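Local coordinates for protein C2 toxin component I (Clostridium botulinum, PDB 2J3V) that acts as the ADP-ribosyltransferase component of the binary C2 toxin, whose target in the host cell is actin, at residues 69-74 / 407-412; 360-365 / 414-419; 295-300 / 347-352. The protein carries 1 engineered substitution. All coordinates share one frame; numbering follows the deposited sequence.

Contact 1 (69-74 / 407-412); sequences EIMKED and TSIINR. With SO4 (sulfate ion), chain Q.
Arg412 lies across the C-terminal end of helix 65-73, meeting Ile70 and Asp74 with its aliphatic part rather than with its charge. Followed outward, both CB and CG of Arg412 pack 4.3 Å from the methyl CG2 of Ile70. CG also lies 3.2 Å from Asp74 OD2. A tight bend at chi2 (-36°) carries CD past the same oxygen at 3.5 Å, and another at chi3 sets NE 4.1 Å from it. Beyond NE the chain leads away, CZ being 5.0 Å from Asp74 OD2. The two planes are 55° apart and OD2 lies well out of the guanidinium plane, so the attraction is one of charge alone, without a salt bridge. OD2 is also 3.1 Å from Ile70 O, a pair of acceptors; in a crystal at pH 3.0 the carboxyl group may be partly protonated. Deeper in, Met71 and Ile409 cross at about a right angle. The chi3 bend of Met71 (-82°) brings its CE to 3.8 Å from Ile409 CD1, and Phe56 of helix 47-59 touches both side chains. On the same helix as Met71, Lys72 NZ bonds O4 of a sulfate, probably from the crystallisation liquor, at 2.8 Å. Ile410 and Asn411 form a classic beta bulge opposite Thr414; the neighbouring Ile409 and Arg412, with Asn411 CB, meet this helix of the other ADP-ribosyltransferase-like half of the chain.

Contact 2 (360-365 / 414-419); sequences KSRFIF and TKMTQV
Ile364 N donates to Val419 O at 2.8 Å, the shortest polar bond between 360-365 and 414-419. Its companion runs from Val419 N to Arg362 O at 3.0 Å, with an N-H...O angle of 167°. Together they flank Phe363 and give a parallel bridge between Phe363 and Val419. These two side chains lie side by side on one face of the sheet, Phe363 CD2 being 3.8 Å from Val419 CG2. Before the strand begins, Arg362 sends its side chain over 414-419. Its CG sits between the backbone N and the carbonyl carbon (chi1 70°), and a bend at chi3 (92°) lays the guanidinium flat against Met416. The sulfur SD is centred over one face, 3.5 Å from Arg362 CZ. In the guanidinium plane a water accepts a hydrogen bond from Arg362 NH1 at 2.7 Å and donates one to Thr417 O, which, with the sulfur over its face, helps to hold the group's rotation. From SD, the methyl CE of Met416 reaches Lys360 CB at 3.9 Å. Gln418 NE2 donates weakly to SD and also bonds Ser359 O, while Gln418 OE1 meets Ile364 CD1 at 3.5 Å and accepts from Arg300 NH1. Strand 363-369 is set between 295-301 and 414-426, with 397-411 beyond the latter; helix 326-336 covers the Phe363 and Val419 face through Leu329 and Phe332.

Contact 3 (295-300 / 347-352); sequences LIAYRR and SSTSLK. With GOL (glycerol), chain B; GOL (glycerol), chain D; SO4 (sulfate ion), chain S.
The extended Arg299 side chain, CG anti to its own N (chi1 -178°), passes Ser348 O with CG and CD and brings the edge of its guanidinium round to it. NH1 donates to Ser348 O at 3.0 Å, onto a lone pair in the carbonyl plane, and to O2 of the chain D glycerol at 3.1 Å. Ser347 CB stands over one guanidinium face, toward its rim. The Tyr298 ring presents its edge to the carbonyl oxygens of Ser350 and Leu351, while its hydroxyl bonds Asp220. Leu295 and Leu351 cross at about a right angle through their CD2 methyls, whose modelled closeness is doubtful. The backbones join at a single antiparallel hydrogen-bonded pair, Tyr298 N to Ser350 O (2.8 Å) and Ser350 N to Tyr298 O (2.9 Å). Ser350 OG accepts from Lys352 N in an ST turn and also bonds Glu387 O. The chain B glycerol is held by Ser348 OG (2.8 Å to O1) and Arg300 N (2.8 Å to O3). The Arg299 and Ser348-Thr349-Ser350 elements, beside Glu387 and Glu389, match the arginine, STS and EXE motifs of this toxin family; two glycerols, probably from the crystallisation liquor, bind among these polar groups, consistent with the NAD site.

In the fold
All three contacts reach the five-stranded mixed sheet of the C-terminal half. Contact 3 is the buried one, joining edge strand 295-301 to 347-350 of a separate three-stranded sheet by backbone bonds and by arginine and serine polar groups. Contact 2 lies between adjacent strands within the sheet, partly buried, with a water and a thioether among its partners. Contact 1 is more peripheral, its centre about 21 Å from the chain centre, and joins the two halves by apolar packing and loose charge attraction. Contact 1 uses strand 397-411 and contact 2 its neighbour 414-426, and the two touch at Ser408 and Met416. Contacts 2 and 3 join through neighbouring strands 363-369 and 295-301, for example by the backbone bond Phe365 N to Arg299 O.

Contact 1 (69-74 / 407-412)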
loop_
_atom_site.group_PDB
_atom_site.type_symbol
_atom_site.label_atom_id
_atom_site.label_comp_id
_atom_site.label_asym_id
_atom_site.label_seq_id
_atom_site.Cartn_x
_atom_site.Cartn_y
_atom_site.Cartn_z
ATOM N N GLU A 69 -13.359 2.592 -15.812
ATOM C CA GLU A 69 -14.599 2.804 -16.556
ATOM C C GLU A 69 -14.603 2.057 -17.891
ATOM O O GLU A 69 -15.602 1.444 -18.240
ATOM C CB GLU A 69 -14.822 4.275 -16.809
ATOM C CG GLU A 69 -15.049 5.061 -15.537
ATOM C CD GLU A 69 -14.725 6.509 -15.705
ATOM O OE1 GLU A 69 -14.269 6.948 -16.831
ATOM O OE2 GLU A 69 -14.915 7.195 -14.677
ATOM N N ILE A 70 -13.473 2.044 -18.596
ATOM C CA ILE A 70 -13.376 1.300 -19.842
ATOM C C ILE A 70 -13.616 -0.152 -19.546
ATOM O O ILE A 70 -14.329 -0.829 -20.276
ATOM C CB ILE A 70 -11.989 1.440 -20.477
ATOM C CG1 ILE A 70 -11.774 2.840 -21.073
ATOM C CG2 ILE A 70 -11.794 0.352 -21.591
ATOM C CD1 ILE A 70 -10.247 3.064 -21.407
ATOM N N MET A 71 -13.041 -0.655 -18.461
ATOM C CA MET A 71 -13.297 -2.053 -18.098
ATOM C C MET A 71 -14.759 -2.335 -17.787
ATOM O O MET A 71 -15.293 -3.341 -18.212
ATOM C CB MET A 71 -12.375 -2.514 -16.956
ATOM C CG MET A 71 -10.939 -2.760 -17.402
ATOM S SD MET A 71 -9.994 -3.601 -16.119
ATOM C CE MET A 71 -9.552 -2.181 -15.084
ATOM N N LYS A 72 -15.412 -1.464 -17.043
ATOM C CA LYS A 72 -16.802 -1.696 -16.624
ATOM C C LYS A 72 -17.683 -1.734 -17.883
ATOM O O LYS A 72 -18.522 -2.637 -18.048
ATOM C CB LYS A 72 -17.299 -0.580 -15.662
ATOM C CG LYS A 72 -16.762 -0.659 -14.209
ATOM C CD LYS A 72 -17.203 0.548 -13.322
ATOM C CE LYS A 72 -16.729 0.396 -11.890
ATOM N NZ LYS A 72 -17.221 1.442 -10.996
ATOM N N GLU A 73 -17.456 -0.777 -18.781
ATOM C CA GLU A 73 -18.232 -0.701 -20.007
ATOM C C GLU A 73 -17.861 -1.847 -20.955
ATOM O O GLU A 73 -18.700 -2.272 -21.727
ATOM C CB GLU A 73 -18.108 0.681 -20.647
ATOM C CG GLU A 73 -18.705 1.758 -19.725
ATOM C CD GLU A 73 -18.518 3.215 -20.177
ATOM O OE1 GLU A 73 -17.367 3.684 -20.241
ATOM O OE2 GLU A 73 -19.515 3.921 -20.427
ATOM N N ASP A 74 -16.664 -2.424 -20.853
ATOM C CA ASP A 74 -16.394 -3.659 -21.604
ATOM C C ASP A 74 -16.879 -4.911 -20.891
ATOM O O ASP A 74 -16.597 -6.028 -21.324
ATOM C CB ASP A 74 -14.917 -3.801 -21.912
ATOM C CG ASP A 74 -14.420 -2.679 -22.826
ATOM O OD1 ASP A 74 -15.257 -2.075 -23.553
ATOM O OD2 ASP A 74 -13.230 -2.278 -22.831
ATOM N N THR A 407 0.684 -4.921 -11.769
ATOM C CA THR A 407 0.345 -4.760 -13.186
ATOM C C THR A 407 -0.739 -3.706 -13.339
ATOM O O THR A 407 -1.892 -3.982 -13.057
ATOM C CB THR A 407 -0.129 -6.078 -13.773
ATOM O OG1 THR A 407 0.851 -7.084 -13.562
ATOM C CG2 THR A 407 -0.227 -6.010 -15.264
ATOM N N SER A 408 -0.360 -2.486 -13.729
ATOM C CA SER A 408 -1.337 -1.420 -13.907
ATOM C C SER A 408 -2.036 -1.609 -15.254
ATOM O O SER A 408 -1.404 -1.938 -16.214
ATOM C CB SER A 408 -0.730 -0.033 -13.852
ATOM O OG SER A 408 -1.752 0.993 -13.893
ATOM N N ILE A 409 -3.344 -1.365 -15.270
ATOM C CA ILE A 409 -4.145 -1.382 -16.471
ATOM C C ILE A 409 -4.283 0.036 -17.007
ATOM O O ILE A 409 -4.805 0.898 -16.329
ATOM C CB ILE A 409 -5.483 -1.997 -16.165
ATOM C CG1 ILE A 409 -5.237 -3.445 -15.745
ATOM C CG2 ILE A 409 -6.371 -1.911 -17.405
ATOM C CD1 ILE A 409 -6.143 -3.928 -14.728
ATOM N N ILE A 410 -3.730 0.242 -18.204
ATOM C CA ILE A 410 -3.551 1.538 -18.812
ATOM C C ILE A 410 -4.737 1.809 -19.695
ATOM O O ILE A 410 -5.242 2.919 -19.672
ATOM C CB ILE A 410 -2.252 1.578 -19.696
ATOM C CG1 ILE A 410 -1.009 1.090 -18.941
ATOM C CG2 ILE A 410 -2.009 2.967 -20.251
ATOM C CD1 ILE A 410 -0.528 2.066 -17.833
ATOM N N ASN A 411 -5.130 0.826 -20.511
ATOM C CA ASN A 411 -6.335 0.874 -21.346
ATOM C C ASN A 411 -6.731 -0.525 -21.805
ATOM O O ASN A 411 -6.185 -1.514 -21.317
ATOM C CB ASN A 411 -6.183 1.832 -22.550
ATOM C CG ASN A 411 -5.121 1.370 -23.553
ATOM O OD1 ASN A 411 -5.056 0.204 -23.921
ATOM N ND2 ASN A 411 -4.282 2.299 -23.978
ATOM N N ARG A 412 -7.674 -0.614 -22.741
ATOM C CA ARG A 412 -8.250 -1.905 -23.200
ATOM C C ARG A 412 -7.170 -2.931 -23.587
ATOM O O ARG A 412 -7.287 -4.115 -23.266
ATOM C CB ARG A 412 -9.223 -1.657 -24.397
ATOM C CG ARG A 412 -10.532 -2.541 -24.502
ATOM C CD ARG A 412 -10.399 -4.033 -24.046
ATOM N NE ARG A 412 -11.005 -5.060 -24.939
ATOM C CZ ARG A 412 -11.096 -6.376 -24.638
ATOM N NH1 ARG A 412 -10.652 -6.840 -23.471
ATOM N NH2 ARG A 412 -11.623 -7.243 -25.507
HETATM S S SO4 Q . -15.577 -0.013 -7.791
HETATM O O1 SO4 Q . -15.144 -1.247 -8.412
HETATM O O2 SO4 Q . -16.773 -0.350 -7.049
HETATM O O3 SO4 Q . -14.574 0.380 -6.814
HETATM O O4 SO4 Q . -15.632 1.075 -8.770
#

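Contact 2 (360-365 / 414-419)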
loop_
_atom_site.group_PDB
_atom_site.type_symbol
_atom_site.label_atom_id
_atom_site.label_comp_id
_atom_site.label_asym_id
_atom_site.label_seq_id
_atom_site.Cartn_x
_atom_site.Cartn_y
_atom_site.Cartn_z
ATOM N N LYS A 360 1.404 6.161 -17.362
ATOM C CA LYS A 360 2.598 5.432 -17.812
ATOM C C LYS A 360 3.871 5.656 -16.998
ATOM O O LYS A 360 4.853 4.979 -17.249
ATOM C CB LYS A 360 2.856 5.647 -19.321
ATOM C CG LYS A 360 1.599 5.296 -20.127
ATOM C CD LYS A 360 1.742 5.537 -21.631
ATOM C CE LYS A 360 0.412 6.017 -22.247
ATOM N NZ LYS A 360 0.147 5.325 -23.567
ATOM N N SER A 361 3.862 6.556 -16.023
ATOM C CA SER A 361 5.010 6.696 -15.122
ATOM C C SER A 361 4.986 5.520 -14.136
ATOM O O SER A 361 4.088 5.437 -13.288
ATOM C CB SER A 361 4.933 8.014 -14.395
ATOM O OG SER A 361 5.070 9.096 -15.305
ATOM N N ARG A 362 5.962 4.613 -14.215
ATOM C CA ARG A 362 5.775 3.329 -13.547
ATOM C C ARG A 362 6.365 3.184 -12.141
ATOM O O ARG A 362 6.233 2.132 -11.522
ATOM C CB ARG A 362 6.167 2.184 -14.446
ATOM C CG ARG A 362 7.536 2.076 -14.696
ATOM C CD ARG A 362 7.770 1.229 -15.934
ATOM N NE ARG A 362 7.845 2.079 -17.090
ATOM C CZ ARG A 362 7.757 1.660 -18.325
ATOM N NH1 ARG A 362 7.592 0.396 -18.562
ATOM N NH2 ARG A 362 7.838 2.518 -19.308
ATOM N N PHE A 363 6.973 4.254 -11.649
ATOM C CA PHE A 363 7.523 4.253 -10.322
ATOM C C PHE A 363 6.561 5.053 -9.393
ATOM O O PHE A 363 6.535 6.298 -9.369
ATOM C CB PHE A 363 8.954 4.777 -10.331
ATOM C CG PHE A 363 9.884 3.958 -11.182
ATOM C CD1 PHE A 363 10.039 4.235 -12.553
ATOM C CD2 PHE A 363 10.652 2.945 -10.613
ATOM C CE1 PHE A 363 10.897 3.498 -13.331
ATOM C CE2 PHE A 363 11.531 2.201 -11.393
ATOM C CZ PHE A 363 11.644 2.463 -12.768
ATOM N N ILE A 364 5.731 4.296 -8.684
ATOM C CA ILE A 364 4.668 4.907 -7.890
ATOM C C ILE A 364 5.113 5.081 -6.444
ATOM O O ILE A 364 5.066 4.135 -5.699
ATOM C CB ILE A 364 3.371 4.031 -7.911
ATOM C CG1 ILE A 364 3.001 3.589 -9.350
ATOM C CG2 ILE A 364 2.204 4.799 -7.320
ATOM C CD1 ILE A 364 2.153 2.264 -9.413
ATOM N N PHE A 365 5.506 6.285 -6.049
ATOM C CA PHE A 365 5.692 6.615 -4.612
ATOM C C PHE A 365 4.389 6.741 -3.842
ATOM O O PHE A 365 3.544 7.594 -4.137
ATOM C CB PHE A 365 6.541 7.860 -4.408
ATOM C CG PHE A 365 8.009 7.632 -4.674
ATOM C CD1 PHE A 365 8.825 7.095 -3.719
ATOM C CD2 PHE A 365 8.579 8.022 -5.878
ATOM C CE1 PHE A 365 10.178 6.889 -3.962
ATOM C CE2 PHE A 365 9.922 7.792 -6.136
ATOM C CZ PHE A 365 10.724 7.228 -5.164
ATOM N N THR A 414 -3.539 -2.431 -23.190
ATOM C CA THR A 414 -2.256 -2.045 -22.670
ATOM C C THR A 414 -2.230 -2.222 -21.141
ATOM O O THR A 414 -3.011 -1.589 -20.422
ATOM C CB THR A 414 -1.988 -0.548 -23.023
ATOM O OG1 THR A 414 -2.201 -0.314 -24.410
ATOM C CG2 THR A 414 -0.534 -0.181 -22.845
ATOM N N LYS A 415 -1.338 -3.108 -20.695
ATOM C CA LYS A 415 -0.981 -3.338 -19.305
ATOM C C LYS A 415 0.512 -3.024 -19.172
ATOM O O LYS A 415 1.263 -3.202 -20.115
ATOM C CB LYS A 415 -1.206 -4.820 -18.949
ATOM C CG LYS A 415 -2.664 -5.190 -18.787
ATOM C CD LYS A 415 -2.848 -6.641 -18.303
ATOM C CE LYS A 415 -2.223 -7.631 -19.283
ATOM N NZ LYS A 415 -2.916 -8.975 -19.278
ATOM N N MET A 416 0.945 -2.601 -17.998
ATOM C CA MET A 416 2.315 -2.267 -17.756
ATOM C C MET A 416 2.704 -2.732 -16.334
ATOM O O MET A 416 1.959 -2.500 -15.358
ATOM C CB MET A 416 2.486 -0.768 -17.894
ATOM C CG MET A 416 3.879 -0.298 -17.650
ATOM S SD MET A 416 4.284 1.427 -17.962
ATOM C CE MET A 416 3.294 1.729 -19.399
ATOM N N THR A 417 3.876 -3.365 -16.223
ATOM C CA THR A 417 4.444 -3.697 -14.931
ATOM C C THR A 417 4.985 -2.413 -14.306
ATOM O O THR A 417 5.751 -1.634 -14.942
ATOM C CB THR A 417 5.523 -4.727 -15.102
ATOM O OG1 THR A 417 4.955 -5.928 -15.664
ATOM C CG2 THR A 417 6.105 -5.155 -13.696
ATOM N N GLN A 418 4.554 -2.166 -13.075
ATOM C CA GLN A 418 4.913 -0.957 -12.310
ATOM C C GLN A 418 5.235 -1.358 -10.872
ATOM O O GLN A 418 5.048 -2.500 -10.486
ATOM C CB GLN A 418 3.734 0.028 -12.321
ATOM C CG GLN A 418 3.236 0.380 -13.729
ATOM C CD GLN A 418 2.329 1.598 -13.847
ATOM O OE1 GLN A 418 1.608 1.956 -12.894
ATOM N NE2 GLN A 418 2.335 2.233 -15.051
ATOM N N VAL A 419 5.744 -0.416 -10.089
ATOM C CA VAL A 419 6.119 -0.701 -8.743
ATOM C C VAL A 419 5.539 0.330 -7.813
ATOM O O VAL A 419 5.664 1.517 -8.075
ATOM C CB VAL A 419 7.669 -0.854 -8.536
ATOM C CG1 VAL A 419 8.189 -2.081 -9.283
ATOM C CG2 VAL A 419 8.449 0.411 -8.885
HETATM O O HOH W 1 7.095 -1.886 -17.257
#

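Contact 3 (295-300 / 347-352)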
loop_
_atom_site.group_PDB
_atom_site.type_symbol
_atom_site.label_atom_id
_atom_site.label_comp_id
_atom_site.label_asym_id
_atom_site.label_seq_id
_atom_site.Cartn_x
_atom_site.Cartn_y
_atom_site.Cartn_z
ATOM N N LEU A 295 -1.633 10.372 6.521
ATOM C CA LEU A 295 -2.203 9.786 5.345
ATOM C C LEU A 295 -1.236 9.562 4.196
ATOM O O LEU A 295 -0.107 10.028 4.223
ATOM C CB LEU A 295 -3.425 10.552 4.856
ATOM C CG LEU A 295 -3.475 12.024 4.457
ATOM C CD1 LEU A 295 -2.247 12.815 4.608
ATOM C CD2 LEU A 295 -4.069 12.169 3.132
ATOM N N ILE A 296 -1.732 8.784 3.229
ATOM C CA ILE A 296 -1.030 8.400 2.034
ATOM C C ILE A 296 -1.336 9.344 0.868
ATOM O O ILE A 296 -2.484 9.628 0.551
ATOM C CB ILE A 296 -1.424 6.959 1.616
ATOM C CG1 ILE A 296 -0.960 5.957 2.671
ATOM C CG2 ILE A 296 -0.835 6.572 0.261
ATOM C CD1 ILE A 296 0.546 5.889 2.862
ATOM N N ALA A 297 -0.276 9.767 0.225
ATOM C CA ALA A 297 -0.314 10.593 -0.976
ATOM C C ALA A 297 0.665 9.989 -1.989
ATOM O O ALA A 297 1.602 9.267 -1.637
ATOM C CB ALA A 297 0.028 11.975 -0.657
ATOM N N TYR A 298 0.409 10.251 -3.259
ATOM C CA TYR A 298 1.057 9.538 -4.337
ATOM C C TYR A 298 1.842 10.486 -5.236
ATOM O O TYR A 298 1.386 11.590 -5.536
ATOM C CB TYR A 298 0.027 8.852 -5.177
ATOM C CG TYR A 298 -0.565 7.679 -4.479
ATOM C CD1 TYR A 298 0.107 6.464 -4.432
ATOM C CD2 TYR A 298 -1.796 7.786 -3.810
ATOM C CE1 TYR A 298 -0.430 5.366 -3.785
ATOM C CE2 TYR A 298 -2.344 6.670 -3.133
ATOM C CZ TYR A 298 -1.641 5.488 -3.106
ATOM O OH TYR A 298 -2.158 4.391 -2.452
ATOM N N ARG A 299 2.965 9.983 -5.754
ATOM C CA ARG A 299 3.802 10.707 -6.682
ATOM C C ARG A 299 4.425 9.705 -7.624
ATOM O O ARG A 299 5.272 8.904 -7.210
ATOM C CB ARG A 299 4.887 11.500 -5.957
ATOM C CG ARG A 299 5.774 12.332 -6.881
ATOM C CD ARG A 299 6.613 13.325 -6.155
ATOM N NE ARG A 299 7.672 13.850 -7.016
ATOM C CZ ARG A 299 7.502 14.808 -7.890
ATOM N NH1 ARG A 299 6.298 15.382 -8.075
ATOM N NH2 ARG A 299 8.540 15.161 -8.616
ATOM N N ARG A 300 3.993 9.773 -8.894
ATOM C CA ARG A 300 4.411 8.877 -9.963
ATOM C C ARG A 300 5.600 9.539 -10.724
ATOM O O ARG A 300 5.558 10.711 -11.052
ATOM C CB ARG A 300 3.253 8.627 -10.924
ATOM C CG ARG A 300 2.414 7.395 -10.642
ATOM C CD ARG A 300 1.104 7.391 -11.342
ATOM N NE ARG A 300 0.299 6.207 -10.988
ATOM C CZ ARG A 300 0.401 4.993 -11.503
ATOM N NH1 ARG A 300 1.312 4.727 -12.439
ATOM N NH2 ARG A 300 -0.441 4.033 -11.091
ATOM N N SER A 347 7.743 19.490 -3.788
ATOM C CA SER A 347 7.318 18.390 -4.652
ATOM C C SER A 347 5.828 18.212 -4.581
ATOM O O SER A 347 5.237 18.311 -3.480
ATOM C CB SER A 347 8.044 17.056 -4.344
ATOM O OG SER A 347 8.114 16.799 -2.953
ATOM N N SER A 348 5.214 17.916 -5.731
ATOM C CA SER A 348 3.796 17.690 -5.793
ATOM C C SER A 348 3.405 16.211 -5.611
ATOM O O SER A 348 4.000 15.286 -6.170
ATOM C CB SER A 348 3.219 18.216 -7.104
ATOM O OG SER A 348 3.782 17.523 -8.164
ATOM N N THR A 349 2.356 16.015 -4.825
ATOM C CA THR A 349 1.712 14.708 -4.700
ATOM C C THR A 349 0.265 14.901 -4.885
ATOM O O THR A 349 -0.212 16.006 -4.928
ATOM C CB THR A 349 1.930 14.130 -3.309
ATOM O OG1 THR A 349 1.301 14.966 -2.331
ATOM C CG2 THR A 349 3.397 14.124 -2.974
ATOM N N SER A 350 -0.437 13.795 -4.984
ATOM C CA SER A 350 -1.874 13.804 -5.122
ATOM C C SER A 350 -2.466 12.726 -4.205
ATOM O O SER A 350 -1.817 11.700 -4.004
ATOM C CB SER A 350 -2.274 13.417 -6.548
ATOM O OG SER A 350 -3.673 13.575 -6.654
ATOM N N LEU A 351 -3.710 12.924 -3.769
ATOM C CA LEU A 351 -4.429 11.881 -3.074
ATOM C C LEU A 351 -4.885 10.842 -4.062
ATOM O O LEU A 351 -5.208 9.754 -3.642
ATOM C CB LEU A 351 -5.642 12.426 -2.311
ATOM C CG LEU A 351 -5.311 13.247 -1.076
ATOM C CD1 LEU A 351 -6.583 13.476 -0.358
ATOM C CD2 LEU A 351 -4.265 12.616 -0.152
ATOM N N LYS A 352 -4.899 11.171 -5.356
ATOM C CA LYS A 352 -5.210 10.188 -6.394
ATOM C C LYS A 352 -3.950 9.425 -6.829
ATOM O O LYS A 352 -2.937 10.032 -7.239
ATOM C CB LYS A 352 -5.806 10.864 -7.632
ATOM C CG LYS A 352 -7.115 11.559 -7.397
ATOM C CD LYS A 352 -7.902 11.818 -8.633
ATOM C CE LYS A 352 -7.420 13.001 -9.390
ATOM N NZ LYS A 352 -8.550 13.700 -10.197
HETATM C C1 GOL B . 0.835 14.867 -9.225
HETATM O O1 GOL B . 1.571 15.812 -8.472
HETATM C C2 GOL B . 1.743 13.692 -9.594
HETATM O O2 GOL B . 2.717 13.402 -8.634
HETATM C C3 GOL B . 0.958 12.440 -9.813
HETATM O O3 GOL B . 1.768 11.352 -9.536
HETATM C C1 GOL D . 6.548 18.715 -9.090
HETATM O O1 GOL D . 7.231 18.769 -7.857
HETATM C C2 GOL D . 7.262 17.827 -10.058
HETATM O O2 GOL D . 6.381 17.000 -10.756
HETATM C C3 GOL D . 7.845 18.591 -11.182
HETATM O O3 GOL D . 8.317 17.492 -11.890
HETATM S S SO4 S . -7.789 12.135 -13.712
HETATM O O1 SO4 S . -7.869 10.731 -14.137
HETATM O O2 SO4 S . -8.388 12.313 -12.374
HETATM O O3 SO4 S . -6.469 12.788 -13.644
HETATM O O4 SO4 S . -8.584 12.863 -14.695
HETATM O O HOH W 2 -4.611 8.728 -1.044
#